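Local coordinates for protein Myo-inositol dehydrogenase (Corynebacterium glutamicum, PDB 3EUW) that probably oxidises myo-inositol with NAD+, acting as an inositol 2-dehydrogenase of the Gfo/Idh/MocA family, at residues A[30-42]-A[51-65]. Sequence-based numbering, arbitrary orientation.
Sequences ELVVIADPFIEGA and AEAVASPDEVFARDD
The carbonyl oxygen Ile34 O takes two donors from the neighbouring strand: Val54 N at 3.0 Å, with an N-H...O angle of 168°, and the weaker CA-H of Ala53. Val54 O is gripped in a similar way, by Asp36 N at 3.2 Å and by the CA-H of Ala35. Ile34 N reaches Glu52 O at 3.1 Å, and a weak bond from Glu52 N to Val32 O extends the ladder. The alternation, with an angle of 25° between the N-to-C directions of segments 30-35 and 52-54, identifies a parallel pair.

Side chains separate onto the two sheet faces. On one, the Ala35 methyl CB lies 3.7 Å from Val54 CG2 and 3.6 Å from Val60 CG2, the latter showing that the short helical turn after the edge strand folds back over Ala35. Val33 is covered too: Val60 CG1 and Arg63 CD lie against its CG1, Val54 CG2 against its CG2. On the other, Ala42 CB of the connecting helix meets Ala53 CB at 4.1 Å. CG1 trans to the backbone N and a bend at the next bond bring Ile39 CD1 onto the Val54-Ala55 peptide.

Beyond the edge strand, the guanidinium of Arg63 is fixed by carboxylates. Its NH2 donates to Asp65 OD2 at 2.7 Å while NE holds OD1, a side-on two-point grip, and NH1 donates to Glu52 OE2 from above that carboxylate's plane. The bend at chi3 (65°) turns the group so that one face covers Val32, with NH2 3.8 Å from Val32 CB.

Asp36 points away, forming an Asx turn to Phe38 N through OD1 and accepting from Ala12 N of the glycine-rich loop through OD2. An acid ending the second strand commonly contacts the adenosine ribose in NAD-dependent relatives, and Asp36 occupies that position. Strand 29-35, helix 39-47 and edge strand 52-54 thus make a beta-alpha-beta crossover of the Rossmann fold.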
ATOM      1  N   GLU A  30      23.251 -33.598   2.908  1.00 27.71           N
ATOM      2  CA  GLU A  30      22.592 -34.875   3.097  1.00 29.42           C
ATOM      3  C   GLU A  30      22.487 -35.116   4.595  1.00 27.53           C
ATOM      4  O   GLU A  30      23.477 -35.020   5.310  1.00 26.86           O
ATOM      5  CB  GLU A  30      23.423 -35.976   2.423  1.00 32.15           C
ATOM      6  CG  GLU A  30      23.020 -37.395   2.768  1.00 38.70           C
ATOM      7  CD  GLU A  30      23.699 -38.428   1.874  1.00 41.92           C
ATOM      8  OE1 GLU A  30      23.804 -39.601   2.295  1.00 45.12           O
ATOM      9  OE2 GLU A  30      24.115 -38.075   0.748  1.00 41.80           O
ATOM     10  N   LEU A  31      21.278 -35.401   5.067  1.00 26.68           N
ATOM     11  CA  LEU A  31      21.045 -35.665   6.483  1.00 26.36           C
ATOM     12  C   LEU A  31      21.269 -37.162   6.726  1.00 27.92           C
ATOM     13  O   LEU A  31      20.539 -37.993   6.191  1.00 27.94           O
ATOM     14  CB  LEU A  31      19.611 -35.282   6.849  1.00 24.46           C
ATOM     15  CG  LEU A  31      19.191 -35.540   8.295  1.00 26.81           C
ATOM     16  CD1 LEU A  31      20.097 -34.762   9.233  1.00 24.80           C
ATOM     17  CD2 LEU A  31      17.737 -35.135   8.493  1.00 25.12           C
ATOM     18  N   VAL A  32      22.267 -37.508   7.532  1.00 28.41           N
ATOM     19  CA  VAL A  32      22.552 -38.914   7.776  1.00 29.30           C
ATOM     20  C   VAL A  32      22.180 -39.429   9.152  1.00 30.09           C
ATOM     21  O   VAL A  32      22.181 -40.635   9.376  1.00 31.41           O
ATOM     22  CB  VAL A  32      24.037 -39.240   7.524  1.00 30.19           C
ATOM     23  CG1 VAL A  32      24.390 -38.921   6.092  1.00 29.60           C
ATOM     24  CG2 VAL A  32      24.923 -38.463   8.485  1.00 30.30           C
ATOM     25  N   VAL A  33      21.870 -38.535  10.079  1.00 29.43           N
ATOM     26  CA  VAL A  33      21.486 -38.985  11.405  1.00 29.00           C
ATOM     27  C   VAL A  33      20.764 -37.911  12.202  1.00 28.99           C
ATOM     28  O   VAL A  33      21.151 -36.742  12.186  1.00 29.33           O
ATOM     29  CB  VAL A  33      22.716 -39.492  12.208  1.00 29.29           C
ATOM     30  CG1 VAL A  33      23.659 -38.340  12.512  1.00 30.73           C
ATOM     31  CG2 VAL A  33      22.259 -40.161  13.498  1.00 27.32           C
ATOM     32  N   ILE A  34      19.696 -38.329  12.882  1.00 28.08           N
ATOM     33  CA  ILE A  34      18.881 -37.451  13.710  1.00 26.46           C
ATOM     34  C   ILE A  34      18.881 -37.999  15.138  1.00 27.18           C
ATOM     35  O   ILE A  34      18.611 -39.175  15.355  1.00 27.18           O
ATOM     36  CB  ILE A  34      17.421 -37.401  13.214  1.00 27.42           C
ATOM     37  CG1 ILE A  34      17.376 -36.903  11.769  1.00 27.12           C
ATOM     38  CG2 ILE A  34      16.594 -36.492  14.117  1.00 26.04           C
ATOM     39  CD1 ILE A  34      15.985 -36.751  11.219  1.00 24.88           C
ATOM     40  N   ALA A  35      19.189 -37.142  16.104  1.00 26.74           N
ATOM     41  CA  ALA A  35      19.225 -37.546  17.501  1.00 28.64           C
ATOM     42  C   ALA A  35      18.194 -36.780  18.334  1.00 31.42           C
ATOM     43  O   ALA A  35      18.034 -35.564  18.191  1.00 31.00           O
ATOM     44  CB  ALA A  35      20.622 -37.329  18.074  1.00 26.74           C
ATOM     45  N   ASP A  36      17.500 -37.507  19.204  1.00 31.57           N
ATOM     46  CA  ASP A  36      16.495 -36.928  20.081  1.00 32.58           C
ATOM     47  C   ASP A  36      16.119 -37.977  21.115  1.00 34.26           C
ATOM     48  O   ASP A  36      15.707 -39.080  20.761  1.00 33.71           O
ATOM     49  CB  ASP A  36      15.249 -36.533  19.291  1.00 32.33           C
ATOM     50  CG  ASP A  36      14.361 -35.571  20.053  1.00 33.96           C
ATOM     51  OD1 ASP A  36      13.976 -35.887  21.202  1.00 33.91           O
ATOM     52  OD2 ASP A  36      14.052 -34.492  19.502  1.00 33.30           O
ATOM     53  N   PRO A  37      16.263 -37.654  22.407  1.00 35.60           N
ATOM     54  CA  PRO A  37      15.916 -38.620  23.451  1.00 36.31           C
ATOM     55  C   PRO A  37      14.574 -39.283  23.153  1.00 37.20           C
ATOM     56  O   PRO A  37      14.394 -40.481  23.389  1.00 36.93           O
ATOM     57  CB  PRO A  37      15.902 -37.768  24.724  1.00 37.91           C
ATOM     58  CG  PRO A  37      15.654 -36.367  24.217  1.00 37.96           C
ATOM     59  CD  PRO A  37      16.505 -36.322  22.983  1.00 36.16           C
ATOM     60  N   PHE A  38      13.637 -38.501  22.627  1.00 37.29           N
ATOM     61  CA  PHE A  38      12.333 -39.031  22.261  1.00 38.12           C
ATOM     62  C   PHE A  38      12.572 -39.774  20.959  1.00 38.25           C
ATOM     63  O   PHE A  38      12.410 -39.222  19.870  1.00 37.63           O
ATOM     64  CB  PHE A  38      11.338 -37.891  22.047  1.00 40.14           C
ATOM     65  CG  PHE A  38       9.953 -38.356  21.724  1.00 41.91           C
ATOM     66  CD1 PHE A  38       9.337 -39.334  22.501  1.00 43.44           C
ATOM     67  CD2 PHE A  38       9.250 -37.800  20.664  1.00 42.80           C
ATOM     68  CE1 PHE A  38       8.039 -39.750  22.227  1.00 42.98           C
ATOM     69  CE2 PHE A  38       7.949 -38.207  20.380  1.00 44.45           C
ATOM     70  CZ  PHE A  38       7.344 -39.186  21.166  1.00 44.07           C
ATOM     71  N   ILE A  39      12.963 -41.037  21.085  1.00 38.22           N
ATOM     72  CA  ILE A  39      13.290 -41.861  19.931  1.00 38.18           C
ATOM     73  C   ILE A  39      12.235 -41.976  18.833  1.00 38.17           C
ATOM     74  O   ILE A  39      12.559 -41.823  17.657  1.00 38.31           O
ATOM     75  CB  ILE A  39      13.732 -43.282  20.383  1.00 39.16           C
ATOM     76  CG1 ILE A  39      14.321 -44.041  19.194  1.00 38.85           C
ATOM     77  CG2 ILE A  39      12.559 -44.041  21.004  1.00 38.33           C
ATOM     78  CD1 ILE A  39      15.573 -43.394  18.618  1.00 38.70           C
ATOM     79  N   GLU A  40      10.982 -42.233  19.193  1.00 39.75           N
ATOM     80  CA  GLU A  40       9.945 -42.364  18.171  1.00 41.57           C
ATOM     81  C   GLU A  40       9.879 -41.114  17.302  1.00 40.58           C
ATOM     82  O   GLU A  40       9.702 -41.201  16.082  1.00 40.79           O
ATOM     83  CB  GLU A  40       8.572 -42.617  18.803  1.00 44.56           C
ATOM     84  CG  GLU A  40       8.477 -43.898  19.613  1.00 48.68           C
ATOM     85  CD  GLU A  40       8.646 -43.652  21.096  1.00 51.46           C
ATOM     86  OE1 GLU A  40       7.820 -42.908  21.666  1.00 53.71           O
ATOM     87  OE2 GLU A  40       9.599 -44.198  21.692  1.00 53.35           O
ATOM     88  N   GLY A  41      10.019 -39.952  17.935  1.00 38.70           N
ATOM     89  CA  GLY A  41       9.978 -38.702  17.200  1.00 36.31           C
ATOM     90  C   GLY A  41      11.100 -38.627  16.184  1.00 35.15           C
ATOM     91  O   GLY A  41      10.893 -38.213  15.042  1.00 33.97           O
ATOM     92  N   ALA A  42      12.292 -39.039  16.606  1.00 33.14           N
ATOM     93  CA  ALA A  42      13.462 -39.027  15.741  1.00 33.43           C
ATOM     94  C   ALA A  42      13.322 -40.031  14.602  1.00 34.42           C
ATOM     95  O   ALA A  42      13.625 -39.718  13.450  1.00 33.50           O
ATOM     96  CB  ALA A  42      14.709 -39.330  16.555  1.00 31.45           C
ATOM     97  N   ALA A  51      17.273 -41.441   6.699  1.00 48.37           N
ATOM     98  CA  ALA A  51      18.389 -41.303   7.625  1.00 46.71           C
ATOM     99  C   ALA A  51      18.182 -42.165   8.857  1.00 45.78           C
ATOM    100  O   ALA A  51      17.087 -42.665   9.092  1.00 46.84           O
ATOM    101  CB  ALA A  51      18.552 -39.847   8.033  1.00 44.87           C
ATOM    102  N   GLU A  52      19.246 -42.337   9.635  1.00 45.59           N
ATOM    103  CA  GLU A  52      19.181 -43.125  10.856  1.00 46.14           C
ATOM    104  C   GLU A  52      18.632 -42.272  11.993  1.00 44.83           C
ATOM    105  O   GLU A  52      18.606 -41.046  11.907  1.00 44.93           O
ATOM    106  CB  GLU A  52      20.570 -43.637  11.247  1.00 49.40           C
ATOM    107  CG  GLU A  52      21.085 -44.808  10.422  1.00 55.73           C
ATOM    108  CD  GLU A  52      22.424 -45.325  10.931  1.00 58.32           C
ATOM    109  OE1 GLU A  52      22.500 -45.720  12.117  1.00 59.80           O
ATOM    110  OE2 GLU A  52      23.400 -45.336  10.146  1.00 59.45           O
ATOM    111  N   ALA A  53      18.199 -42.930  13.061  1.00 43.39           N
ATOM    112  CA  ALA A  53      17.666 -42.233  14.218  1.00 41.61           C
ATOM    113  C   ALA A  53      18.262 -42.836  15.477  1.00 40.52           C
ATOM    114  O   ALA A  53      18.218 -44.049  15.670  1.00 42.20           O
ATOM    115  CB  ALA A  53      16.146 -42.347  14.248  1.00 40.12           C
ATOM    116  N   VAL A  54      18.838 -41.987  16.319  1.00 39.19           N
ATOM    117  CA  VAL A  54      19.427 -42.431  17.577  1.00 38.26           C
ATOM    118  C   VAL A  54      18.890 -41.526  18.677  1.00 39.03           C
ATOM    119  O   VAL A  54      18.364 -40.446  18.401  1.00 38.58           O
ATOM    120  CB  VAL A  54      20.964 -42.338  17.551  1.00 38.83           C
ATOM    121  CG1 VAL A  54      21.512 -43.159  16.390  1.00 36.95           C
ATOM    122  CG2 VAL A  54      21.401 -40.877  17.443  1.00 38.06           C
ATOM    123  N   ALA A  55      19.036 -41.951  19.923  1.00 38.69           N
ATOM    124  CA  ALA A  55      18.523 -41.162  21.031  1.00 38.82           C
ATOM    125  C   ALA A  55      19.586 -40.373  21.774  1.00 38.44           C
ATOM    126  O   ALA A  55      19.269 -39.424  22.485  1.00 39.39           O
ATOM    127  CB  ALA A  55      17.781 -42.073  22.002  1.00 38.92           C
ATOM    128  N   SER A  56      20.845 -40.754  21.602  1.00 38.16           N
ATOM    129  CA  SER A  56      21.941 -40.091  22.300  1.00 38.21           C
ATOM    130  C   SER A  56      23.007 -39.443  21.427  1.00 37.57           C
ATOM    131  O   SER A  56      23.271 -39.887  20.313  1.00 38.06           O
ATOM    132  CB  SER A  56      22.630 -41.094  23.228  1.00 38.51           C
ATOM    133  OG  SER A  56      23.897 -40.611  23.640  1.00 41.38           O
ATOM    134  N   PRO A  57      23.631 -38.368  21.928  1.00 36.41           N
ATOM    135  CA  PRO A  57      24.678 -37.710  21.141  1.00 36.37           C
ATOM    136  C   PRO A  57      25.897 -38.633  20.986  1.00 35.74           C
ATOM    137  O   PRO A  57      26.637 -38.543  20.005  1.00 33.96           O
ATOM    138  CB  PRO A  57      24.977 -36.436  21.944  1.00 35.78           C
ATOM    139  CG  PRO A  57      24.493 -36.753  23.329  1.00 36.69           C
ATOM    140  CD  PRO A  57      23.244 -37.547  23.087  1.00 35.61           C
ATOM    141  N   ASP A  58      26.095 -39.519  21.961  1.00 35.00           N
ATOM    142  CA  ASP A  58      27.199 -40.480  21.910  1.00 34.53           C
ATOM    143  C   ASP A  58      27.095 -41.299  20.628  1.00 33.19           C
ATOM    144  O   ASP A  58      28.097 -41.569  19.973  1.00 33.38           O
ATOM    145  CB  ASP A  58      27.142 -41.432  23.109  1.00 36.07           C
ATOM    146  CG  ASP A  58      27.928 -40.925  24.300  1.00 38.15           C
ATOM    147  OD1 ASP A  58      28.360 -39.752  24.288  1.00 38.97           O
ATOM    148  OD2 ASP A  58      28.110 -41.706  25.257  1.00 38.86           O
ATOM    149  N   GLU A  59      25.873 -41.692  20.280  1.00 31.88           N
ATOM    150  CA  GLU A  59      25.629 -42.476  19.077  1.00 31.37           C
ATOM    151  C   GLU A  59      25.903 -41.659  17.818  1.00 31.19           C
ATOM    152  O   GLU A  59      26.240 -42.217  16.781  1.00 31.20           O
ATOM    153  CB  GLU A  59      24.193 -42.995  19.071  1.00 33.29           C
ATOM    154  CG  GLU A  59      23.878 -43.869  20.277  1.00 35.80           C
ATOM    155  CD  GLU A  59      22.405 -44.207  20.392  1.00 37.24           C
ATOM    156  OE1 GLU A  59      21.896 -44.978  19.548  1.00 38.20           O
ATOM    157  OE2 GLU A  59      21.754 -43.694  21.326  1.00 37.36           O
ATOM    158  N   VAL A  60      25.752 -40.340  17.912  1.00 29.01           N
ATOM    159  CA  VAL A  60      26.028 -39.465  16.779  1.00 27.18           C
ATOM    160  C   VAL A  60      27.537 -39.385  16.574  1.00 26.15           C
ATOM    161  O   VAL A  60      28.057 -39.690  15.506  1.00 26.25           O
ATOM    162  CB  VAL A  60      25.522 -38.023  17.029  1.00 27.94           C
ATOM    163  CG1 VAL A  60      26.065 -37.091  15.954  1.00 25.07           C
ATOM    164  CG2 VAL A  60      24.008 -37.990  17.043  1.00 27.18           C
ATOM    165  N   PHE A  61      28.232 -38.962  17.622  1.00 26.33           N
ATOM    166  CA  PHE A  61      29.674 -38.804  17.586  1.00 28.72           C
ATOM    167  C   PHE A  61      30.447 -40.116  17.465  1.00 29.04           C
ATOM    168  O   PHE A  61      31.681 -40.124  17.438  1.00 27.48           O
ATOM    169  CB  PHE A  61      30.121 -38.010  18.811  1.00 27.37           C
ATOM    170  CG  PHE A  61      29.678 -36.577  18.780  1.00 30.85           C
ATOM    171  CD1 PHE A  61      30.145 -35.717  17.791  1.00 31.33           C
ATOM    172  CD2 PHE A  61      28.766 -36.094  19.709  1.00 30.51           C
ATOM    173  CE1 PHE A  61      29.706 -34.391  17.725  1.00 30.84           C
ATOM    174  CE2 PHE A  61      28.324 -34.771  19.650  1.00 31.19           C
ATOM    175  CZ  PHE A  61      28.797 -33.919  18.652  1.00 30.44           C
ATOM    176  N   ALA A  62      29.717 -41.222  17.399  1.00 28.69           N
ATOM    177  CA  ALA A  62      30.346 -42.516  17.229  1.00 28.06           C
ATOM    178  C   ALA A  62      30.700 -42.623  15.751  1.00 28.15           C
ATOM    179  O   ALA A  62      31.579 -43.394  15.381  1.00 28.81           O
ATOM    180  CB  ALA A  62      29.387 -43.643  17.629  1.00 27.31           C
ATOM    181  N   ARG A  63      30.018 -41.836  14.914  1.00 26.14           N
ATOM    182  CA  ARG A  63      30.266 -41.846  13.469  1.00 24.44           C
ATOM    183  C   ARG A  63      31.557 -41.101  13.174  1.00 24.12           C
ATOM    184  O   ARG A  63      32.049 -40.347  14.017  1.00 25.18           O
ATOM    185  CB  ARG A  63      29.118 -41.167  12.701  1.00 23.10           C
ATOM    186  CG  ARG A  63      27.732 -41.761  12.940  1.00 22.87           C
ATOM    187  CD  ARG A  63      26.656 -40.988  12.168  1.00 22.70           C
ATOM    188  NE  ARG A  63      26.812 -41.100  10.719  1.00 21.64           N
ATOM    189  CZ  ARG A  63      26.178 -41.985   9.959  1.00 20.78           C
ATOM    190  NH1 ARG A  63      25.329 -42.844  10.509  1.00 23.63           N
ATOM    191  NH2 ARG A  63      26.396 -42.026   8.651  1.00 17.77           N
ATOM    192  N   ASP A  64      32.101 -41.304  11.976  1.00 24.08           N
ATOM    193  CA  ASP A  64      33.336 -40.629  11.585  1.00 23.30           C
ATOM    194  C   ASP A  64      33.182 -39.933  10.240  1.00 22.75           C
ATOM    195  O   ASP A  64      34.168 -39.553   9.615  1.00 24.56           O
ATOM    196  CB  ASP A  64      34.510 -41.630  11.544  1.00 23.05           C
ATOM    197  CG  ASP A  64      34.377 -42.674  10.437  1.00 22.43           C
ATOM    198  OD1 ASP A  64      33.287 -42.838   9.853  1.00 23.87           O
ATOM    199  OD2 ASP A  64      35.386 -43.352  10.157  1.00 27.00           O
ATOM    200  N   ASP A  65      31.935 -39.753   9.813  1.00 23.42           N
ATOM    201  CA  ASP A  65      31.629 -39.115   8.532  1.00 21.76           C
ATOM    202  C   ASP A  65      30.870 -37.790   8.653  1.00 22.42           C
ATOM    203  O   ASP A  65      30.461 -37.226   7.645  1.00 21.96           O
ATOM    204  CB  ASP A  65      30.786 -40.064   7.685  1.00 20.00           C
ATOM    205  CG  ASP A  65      29.423 -40.328   8.304  1.00 19.82           C
ATOM    206  OD1 ASP A  65      29.308 -40.232   9.537  1.00 22.01           O
ATOM    207  OD2 ASP A  65      28.470 -40.644   7.571  1.00 18.79           O
TER